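Local structure of cryptochrome DASH, chloroplastic/mitochondrial (Arabidopsis thaliana, 2J4D) at residues 171-176 and 331-336; 192-197 and 326-331. The protein repairs cyclobutane pyrimidine dimers in single-stranded DNA as a photolyase, binds DNA without sequence preference, carries FAD and a folate antenna, and may act as a photoreceptor. All blocks are in the same frame, centred on the assembly; numbering follows the deposited sequence.

Contact 1 of 2, residues 171-176 and 331-336; sequences LIWGST and YFRFLS. With FAD (flavin-adenine dinucleotide), chain C.
T176 OG1, which rests 3.8 Å from F334 CZ of the facing helix, is gripped within its own chain segment by the indole: W173 NE1 donates to T176 OG1 over 2.9 Å, nearly straight at 171° and within the ring plane. Y178 O is a further hydrogen-bond partner of the same hydroxyl. With OG1 so held, T176 CG2 falls to the side of the backbone N and meets R333 CG at 3.5 Å. The indole leads with its six-membered ring, W173 CZ2 coming to 3.6 Å from F334 CE1. These two rings lie nearly parallel, 16° apart, yet are slid so far that they barely overlap. R333 leaves the helix with its CG anti to the backbone N (chi1 166°), then bends at chi2 and chi3; S175 OG lies over one face of the guanidinium, offset toward the rim, 3.8 Å from R333 NE. Its charged end is paired elsewhere, in a salt bridge from NH1 to E144 and a long, weak ion pair from NH2 to D424. The loop leaving edge strand 168-172 thus meets FAD-domain helix 317-339 mostly through carbon and ring surfaces, while T176 OG1 and the R333 guanidinium satisfy their polar ends without bonding across the seam.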
# COMPACT_ATOMS: atom_id res chain seq x y z
N LEU A 171 5.28 11.99 -16.89
CA LEU A 171 5.08 10.89 -15.94
C LEU A 171 6.41 10.19 -15.68
O LEU A 171 7.11 9.80 -16.61
CB LEU A 171 4.04 9.90 -16.50
CG LEU A 171 2.67 10.57 -16.73
CD1 LEU A 171 1.75 9.66 -17.51
CD2 LEU A 171 2.05 10.92 -15.38
N ILE A 172 6.76 10.05 -14.41
CA ILE A 172 8.03 9.45 -14.02
C ILE A 172 7.84 8.08 -13.38
O ILE A 172 6.99 7.91 -12.51
CB ILE A 172 8.73 10.36 -12.99
CG1 ILE A 172 8.74 11.81 -13.50
CG2 ILE A 172 10.13 9.85 -12.71
CD1 ILE A 172 9.39 11.98 -14.85
N TRP A 173 8.63 7.10 -13.80
CA TRP A 173 8.51 5.79 -13.18
C TRP A 173 9.06 5.85 -11.76
O TRP A 173 10.11 6.45 -11.52
CB TRP A 173 9.27 4.71 -13.96
CG TRP A 173 9.07 3.38 -13.32
CD1 TRP A 173 9.86 2.77 -12.39
CD2 TRP A 173 7.92 2.54 -13.47
NE1 TRP A 173 9.27 1.61 -11.93
CE2 TRP A 173 8.07 1.45 -12.59
CE3 TRP A 173 6.77 2.61 -14.27
CZ2 TRP A 173 7.12 0.44 -12.47
CZ3 TRP A 173 5.81 1.61 -14.15
CH2 TRP A 173 6.00 0.54 -13.26
N GLY A 174 8.36 5.22 -10.83
CA GLY A 174 8.82 5.18 -9.45
C GLY A 174 8.19 3.97 -8.80
O GLY A 174 7.91 2.99 -9.47
N SER A 175 7.99 4.04 -7.49
CA SER A 175 7.36 2.96 -6.73
C SER A 175 8.08 1.62 -6.56
O SER A 175 7.96 1.01 -5.51
CB SER A 175 5.94 2.69 -7.26
OG SER A 175 5.93 2.06 -8.53
N THR A 176 8.84 1.16 -7.55
CA THR A 176 9.51 -0.16 -7.42
C THR A 176 10.95 -0.14 -6.92
O THR A 176 11.65 0.86 -7.05
CB THR A 176 9.46 -0.92 -8.75
OG1 THR A 176 10.11 -0.14 -9.76
CG2 THR A 176 8.02 -1.20 -9.15
N TYR A 331 7.27 -7.44 -8.37
CA TYR A 331 6.73 -8.41 -9.31
C TYR A 331 5.27 -8.16 -9.63
O TYR A 331 4.89 -8.15 -10.80
CB TYR A 331 6.91 -9.83 -8.77
CG TYR A 331 6.47 -10.91 -9.73
CD1 TYR A 331 7.08 -11.04 -10.98
CD2 TYR A 331 5.44 -11.80 -9.40
CE1 TYR A 331 6.68 -12.03 -11.88
CE2 TYR A 331 5.03 -12.79 -10.29
CZ TYR A 331 5.65 -12.90 -11.52
OH TYR A 331 5.25 -13.88 -12.41
N PHE A 332 4.43 -7.98 -8.62
CA PHE A 332 3.02 -7.75 -8.91
C PHE A 332 2.79 -6.41 -9.61
O PHE A 332 1.87 -6.28 -10.41
CB PHE A 332 2.17 -7.85 -7.63
CG PHE A 332 1.88 -9.27 -7.22
CD1 PHE A 332 1.25 -10.15 -8.10
CD2 PHE A 332 2.25 -9.74 -5.97
CE1 PHE A 332 0.98 -11.47 -7.74
CE2 PHE A 332 2.00 -11.06 -5.59
CZ PHE A 332 1.36 -11.92 -6.47
N ARG A 333 3.64 -5.43 -9.31
CA ARG A 333 3.51 -4.13 -9.95
C ARG A 333 3.80 -4.29 -11.45
O ARG A 333 3.05 -3.78 -12.30
CB ARG A 333 4.48 -3.13 -9.30
CG ARG A 333 4.70 -1.84 -10.08
CD ARG A 333 3.47 -0.96 -10.10
NE ARG A 333 3.13 -0.45 -8.78
CZ ARG A 333 2.22 0.50 -8.55
NH1 ARG A 333 1.56 1.04 -9.57
NH2 ARG A 333 1.97 0.89 -7.31
N PHE A 334 4.87 -4.99 -11.80
CA PHE A 334 5.18 -5.18 -13.22
C PHE A 334 4.15 -6.10 -13.87
O PHE A 334 3.76 -5.90 -15.02
CB PHE A 334 6.59 -5.76 -13.42
CG PHE A 334 7.70 -4.84 -12.95
CD1 PHE A 334 7.76 -3.52 -13.38
CD2 PHE A 334 8.70 -5.31 -12.09
CE1 PHE A 334 8.79 -2.67 -12.95
CE2 PHE A 334 9.73 -4.47 -11.65
CZ PHE A 334 9.77 -3.15 -12.08
N LEU A 335 3.69 -7.09 -13.11
CA LEU A 335 2.71 -8.04 -13.63
C LEU A 335 1.40 -7.32 -13.98
O LEU A 335 0.71 -7.72 -14.92
CB LEU A 335 2.47 -9.13 -12.59
CG LEU A 335 1.95 -10.52 -13.00
CD1 LEU A 335 2.76 -11.09 -14.15
CD2 LEU A 335 2.05 -11.44 -11.79
N SER A 336 1.07 -6.27 -13.25
CA SER A 336 -0.16 -5.54 -13.54
C SER A 336 -0.11 -5.00 -14.96
O SER A 336 -1.13 -4.95 -15.65
CB SER A 336 -0.39 -4.38 -12.54
OG SER A 336 0.53 -3.31 -12.74
PA FAD C . 6.24 -7.99 5.44
O1A FAD C . 6.95 -7.18 6.45
O2A FAD C . 6.23 -9.47 5.55
O5B FAD C . 6.80 -7.63 3.97
C5B FAD C . 7.51 -6.39 3.73
C4B FAD C . 6.91 -5.73 2.49
O4B FAD C . 7.04 -6.63 1.39
C3B FAD C . 5.42 -5.41 2.58
O3B FAD C . 5.16 -4.22 3.30
C2B FAD C . 5.04 -5.38 1.13
O2B FAD C . 5.22 -4.13 0.50
C1B FAD C . 5.90 -6.50 0.52
N9A FAD C . 5.23 -7.82 0.42
C8A FAD C . 5.32 -8.88 1.30
N7A FAD C . 4.60 -9.92 0.90
C5A FAD C . 4.03 -9.53 -0.28
C6A FAD C . 3.15 -10.19 -1.18
N6A FAD C . 2.71 -11.43 -1.03
N1A FAD C . 2.74 -9.49 -2.30
C2A FAD C . 3.17 -8.20 -2.50
N3A FAD C . 4.01 -7.51 -1.69
C4A FAD C . 4.39 -8.21 -0.59
N1 FAD C . -0.03 -6.17 0.03
C2 FAD C . -0.19 -4.83 -0.25
O2 FAD C . 0.75 -4.06 -0.15
N3 FAD C . -1.45 -4.37 -0.65
C4 FAD C . -2.57 -5.20 -0.78
O4 FAD C . -3.67 -4.73 -1.14
C4X FAD C . -2.41 -6.57 -0.50
N5 FAD C . -3.48 -7.47 -0.60
C5X FAD C . -3.28 -8.84 -0.43
C6 FAD C . -4.32 -9.75 -0.65
C7 FAD C . -4.16 -11.15 -0.49
C7M FAD C . -5.32 -12.07 -0.75
C8 FAD C . -2.87 -11.64 -0.07
C8M FAD C . -2.60 -13.12 0.14
C9 FAD C . -1.81 -10.73 0.16
C9A FAD C . -1.99 -9.33 -0.01
N10 FAD C . -0.94 -8.39 0.22
C10 FAD C . -1.12 -7.02 -0.09
C1' FAD C . 0.47 -8.87 0.39
C2' FAD C . 0.96 -9.09 1.84
O2' FAD C . 0.02 -9.90 2.54
C3' FAD C . 1.10 -7.75 2.55
O3' FAD C . 1.99 -6.88 1.82
C4' FAD C . 1.68 -7.83 3.97
O4' FAD C . 0.82 -8.60 4.82
C5' FAD C . 1.83 -6.42 4.53
O5' FAD C . 2.38 -6.47 5.85
P FAD C . 3.91 -6.31 6.20
O1P FAD C . 4.28 -4.97 5.72
O2P FAD C . 4.09 -6.52 7.67
O3P FAD C . 4.71 -7.50 5.52

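Contact 2 of 2, residues 192-197 and 326-331; sequences DVYTQF and LIWRDY. With FAD (flavin-adenine dinucleotide), chain C.
Y194 lays its ring flat on the indole of W328, in a face-to-face stack with the five-membered ring: centroids 3.6 Å apart, planes only 6° from parallel. The overlap is broad. The tyrosine's far end reaches the pyrrole side, Y194 CE2 lying 3.3 Å from W328 NE1, whereas Y194 CB sits over the six-membered ring as a CH-pi contact. At the rim of the indole, Y194 OH comes to 3.6 Å from I327 CB and hydrogen-bonds to F324 O one turn earlier on the same helix, which should fix how far the ring slides.

The edge of Y194 is turned toward the face of Y331 in an offset edge-to-face pair, planes 76° apart, and Y194 CA lies over the face of that ring in a CH-pi contact 4.1 Å from the centroid. Together with F197 the three rings make an aromatic cluster, joining the start of helix 194-204, for which V193 is the N-cap, to helix 317-339 of the FAD-binding domain. With CG anti to the backbone N (chi1 -175°), Y331 points its ring end at the loop before helix 194-204: Y331 OH sits beside D192 C and bonds to P191 O.

F197 closes in on Y331 from one turn further along. Y331 CD1 lies over one face of the phenylalanine, 3.4 Å from F197 CG, the two rings set obliquely. The far rim of F197 meets the isoleucine branch, F197 CE2 to I327 CG2 at 3.6 Å. On the other flank of helix 317-339, R329 CD approaches FAD O2B to 3.3 Å.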
# COMPACT_ATOMS: atom_id res chain seq x y z
N ASP A 192 6.22 -15.54 -15.97
CA ASP A 192 4.97 -15.82 -15.25
C ASP A 192 5.22 -16.57 -13.94
O ASP A 192 4.29 -16.87 -13.20
CB ASP A 192 4.00 -16.62 -16.12
CG ASP A 192 3.27 -15.73 -17.13
OD1 ASP A 192 3.11 -14.53 -16.85
OD2 ASP A 192 2.85 -16.24 -18.19
N VAL A 193 6.49 -16.87 -13.67
CA VAL A 193 6.87 -17.56 -12.44
C VAL A 193 7.75 -16.61 -11.63
O VAL A 193 8.79 -16.16 -12.10
CB VAL A 193 7.66 -18.84 -12.75
CG1 VAL A 193 8.16 -19.47 -11.45
CG2 VAL A 193 6.77 -19.81 -13.51
N TYR A 194 7.32 -16.29 -10.41
CA TYR A 194 8.06 -15.38 -9.56
C TYR A 194 9.53 -15.73 -9.38
O TYR A 194 10.40 -14.87 -9.46
CB TYR A 194 7.42 -15.29 -8.18
CG TYR A 194 8.27 -14.53 -7.17
CD1 TYR A 194 8.27 -13.13 -7.14
CD2 TYR A 194 9.07 -15.21 -6.26
CE1 TYR A 194 9.06 -12.44 -6.22
CE2 TYR A 194 9.87 -14.53 -5.35
CZ TYR A 194 9.86 -13.15 -5.33
OH TYR A 194 10.64 -12.50 -4.42
N THR A 195 9.80 -17.01 -9.11
CA THR A 195 11.16 -17.45 -8.89
C THR A 195 12.07 -17.07 -10.04
O THR A 195 13.21 -16.65 -9.83
CB THR A 195 11.23 -18.97 -8.68
OG1 THR A 195 10.45 -19.32 -7.53
CG2 THR A 195 12.66 -19.41 -8.47
N GLN A 196 11.57 -17.20 -11.26
CA GLN A 196 12.36 -16.85 -12.42
C GLN A 196 12.59 -15.35 -12.51
O GLN A 196 13.69 -14.91 -12.86
CB GLN A 196 11.70 -17.38 -13.69
CG GLN A 196 11.74 -18.90 -13.74
CD GLN A 196 13.13 -19.45 -13.44
OE1 GLN A 196 13.32 -20.19 -12.46
NE2 GLN A 196 14.10 -19.09 -14.27
N PHE A 197 11.56 -14.57 -12.20
CA PHE A 197 11.68 -13.11 -12.21
C PHE A 197 12.72 -12.71 -11.18
O PHE A 197 13.64 -11.94 -11.46
CB PHE A 197 10.34 -12.47 -11.85
CG PHE A 197 10.44 -11.02 -11.48
CD1 PHE A 197 10.61 -10.05 -12.46
CD2 PHE A 197 10.37 -10.62 -10.14
CE1 PHE A 197 10.71 -8.70 -12.11
CE2 PHE A 197 10.46 -9.28 -9.79
CZ PHE A 197 10.63 -8.31 -10.77
N LEU A 326 9.99 -7.51 -0.77
CA LEU A 326 9.81 -6.28 -1.53
C LEU A 326 9.86 -6.60 -3.02
O LEU A 326 9.27 -5.89 -3.83
CB LEU A 326 10.89 -5.25 -1.18
CG LEU A 326 10.67 -4.53 0.15
CD1 LEU A 326 11.88 -3.64 0.47
CD2 LEU A 326 9.38 -3.70 0.06
N ILE A 327 10.58 -7.67 -3.38
CA ILE A 327 10.66 -8.08 -4.78
C ILE A 327 9.31 -8.64 -5.22
O ILE A 327 8.94 -8.56 -6.39
CB ILE A 327 11.80 -9.12 -4.99
CG1 ILE A 327 13.15 -8.45 -4.72
CG2 ILE A 327 11.78 -9.65 -6.42
CD1 ILE A 327 14.34 -9.37 -4.83
N TRP A 328 8.56 -9.21 -4.27
CA TRP A 328 7.23 -9.72 -4.58
C TRP A 328 6.35 -8.51 -4.92
O TRP A 328 5.51 -8.58 -5.82
CB TRP A 328 6.62 -10.46 -3.38
CG TRP A 328 6.78 -11.96 -3.44
CD1 TRP A 328 7.63 -12.73 -2.70
CD2 TRP A 328 6.07 -12.85 -4.31
NE1 TRP A 328 7.49 -14.06 -3.06
CE2 TRP A 328 6.53 -14.16 -4.04
CE3 TRP A 328 5.08 -12.67 -5.29
CZ2 TRP A 328 6.04 -15.29 -4.71
CZ3 TRP A 328 4.60 -13.80 -5.96
CH2 TRP A 328 5.08 -15.09 -5.66
N ARG A 329 6.55 -7.41 -4.20
CA ARG A 329 5.78 -6.19 -4.48
C ARG A 329 6.12 -5.69 -5.89
O ARG A 329 5.24 -5.33 -6.67
CB ARG A 329 6.10 -5.12 -3.44
CG ARG A 329 5.50 -3.76 -3.73
CD ARG A 329 5.65 -2.81 -2.53
NE ARG A 329 5.18 -1.48 -2.86
CZ ARG A 329 5.89 -0.58 -3.55
NH1 ARG A 329 7.11 -0.88 -3.97
NH2 ARG A 329 5.36 0.59 -3.84
N ASP A 330 7.42 -5.67 -6.21
CA ASP A 330 7.87 -5.25 -7.54
C ASP A 330 7.22 -6.13 -8.60
O ASP A 330 6.70 -5.65 -9.62
CB ASP A 330 9.39 -5.41 -7.67
CG ASP A 330 10.16 -4.20 -7.19
OD1 ASP A 330 9.61 -3.34 -6.46
OD2 ASP A 330 11.35 -4.11 -7.55
N TYR A 331 7.27 -7.44 -8.37
CA TYR A 331 6.73 -8.41 -9.31
C TYR A 331 5.27 -8.16 -9.63
O TYR A 331 4.89 -8.15 -10.80
CB TYR A 331 6.91 -9.83 -8.77
CG TYR A 331 6.47 -10.91 -9.73
CD1 TYR A 331 7.08 -11.04 -10.98
CD2 TYR A 331 5.44 -11.80 -9.40
CE1 TYR A 331 6.68 -12.03 -11.88
CE2 TYR A 331 5.03 -12.79 -10.29
CZ TYR A 331 5.65 -12.90 -11.52
OH TYR A 331 5.25 -13.88 -12.41
PA FAD C . 6.24 -7.99 5.44
O1A FAD C . 6.95 -7.18 6.45
O2A FAD C . 6.23 -9.47 5.55
O5B FAD C . 6.80 -7.63 3.97
C5B FAD C . 7.51 -6.39 3.73
C4B FAD C . 6.91 -5.73 2.49
O4B FAD C . 7.04 -6.63 1.39
C3B FAD C . 5.42 -5.41 2.58
O3B FAD C . 5.16 -4.22 3.30
C2B FAD C . 5.04 -5.38 1.13
O2B FAD C . 5.22 -4.13 0.50
C1B FAD C . 5.90 -6.50 0.52
N9A FAD C . 5.23 -7.82 0.42
C8A FAD C . 5.32 -8.88 1.30
N7A FAD C . 4.60 -9.92 0.90
C5A FAD C . 4.03 -9.53 -0.28
C6A FAD C . 3.15 -10.19 -1.18
N6A FAD C . 2.71 -11.43 -1.03
N1A FAD C . 2.74 -9.49 -2.30
C2A FAD C . 3.17 -8.20 -2.50
N3A FAD C . 4.01 -7.51 -1.69
C4A FAD C . 4.39 -8.21 -0.59
N1 FAD C . -0.03 -6.17 0.03
C2 FAD C . -0.19 -4.83 -0.25
O2 FAD C . 0.75 -4.06 -0.15
N3 FAD C . -1.45 -4.37 -0.65
C4 FAD C . -2.57 -5.20 -0.78
O4 FAD C . -3.67 -4.73 -1.14
C4X FAD C . -2.41 -6.57 -0.50
N5 FAD C . -3.48 -7.47 -0.60
C5X FAD C . -3.28 -8.84 -0.43
C6 FAD C . -4.32 -9.75 -0.65
C7 FAD C . -4.16 -11.15 -0.49
C7M FAD C . -5.32 -12.07 -0.75
C8 FAD C . -2.87 -11.64 -0.07
C8M FAD C . -2.60 -13.12 0.14
C9 FAD C . -1.81 -10.73 0.16
C9A FAD C . -1.99 -9.33 -0.01
N10 FAD C . -0.94 -8.39 0.22
C10 FAD C . -1.12 -7.02 -0.09
C1' FAD C . 0.47 -8.87 0.39
C2' FAD C . 0.96 -9.09 1.84
O2' FAD C . 0.02 -9.90 2.54
C3' FAD C . 1.10 -7.75 2.55
O3' FAD C . 1.99 -6.88 1.82
C4' FAD C . 1.68 -7.83 3.97
O4' FAD C . 0.82 -8.60 4.82
C5' FAD C . 1.83 -6.42 4.53
O5' FAD C . 2.38 -6.47 5.85
P FAD C . 3.91 -6.31 6.20
O1P FAD C . 4.28 -4.97 5.72
O2P FAD C . 4.09 -6.52 7.67
O3P FAD C . 4.71 -7.50 5.52

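From the N terminus, the chain runs through the five-stranded parallel sheet to its last strand, 168-172, and leaves it into 171-176, the first half of contact 1. The loop before helix 194-204 and its first turn supply the first half of contact 2. Much later, helix 317-339 returns to both: 326-331 closes the loop of contact 2, and 331-336 then closes contact 1 around it, so the two are nested and share Y331. One helix of the FAD-binding domain ties down both the loop leaving the sheet's edge strand and the start of the helix beyond it. They also touch, with a probable hydrogen bond of 2.6 Å between S175 O and R329 NH1, and F334 packing against F197.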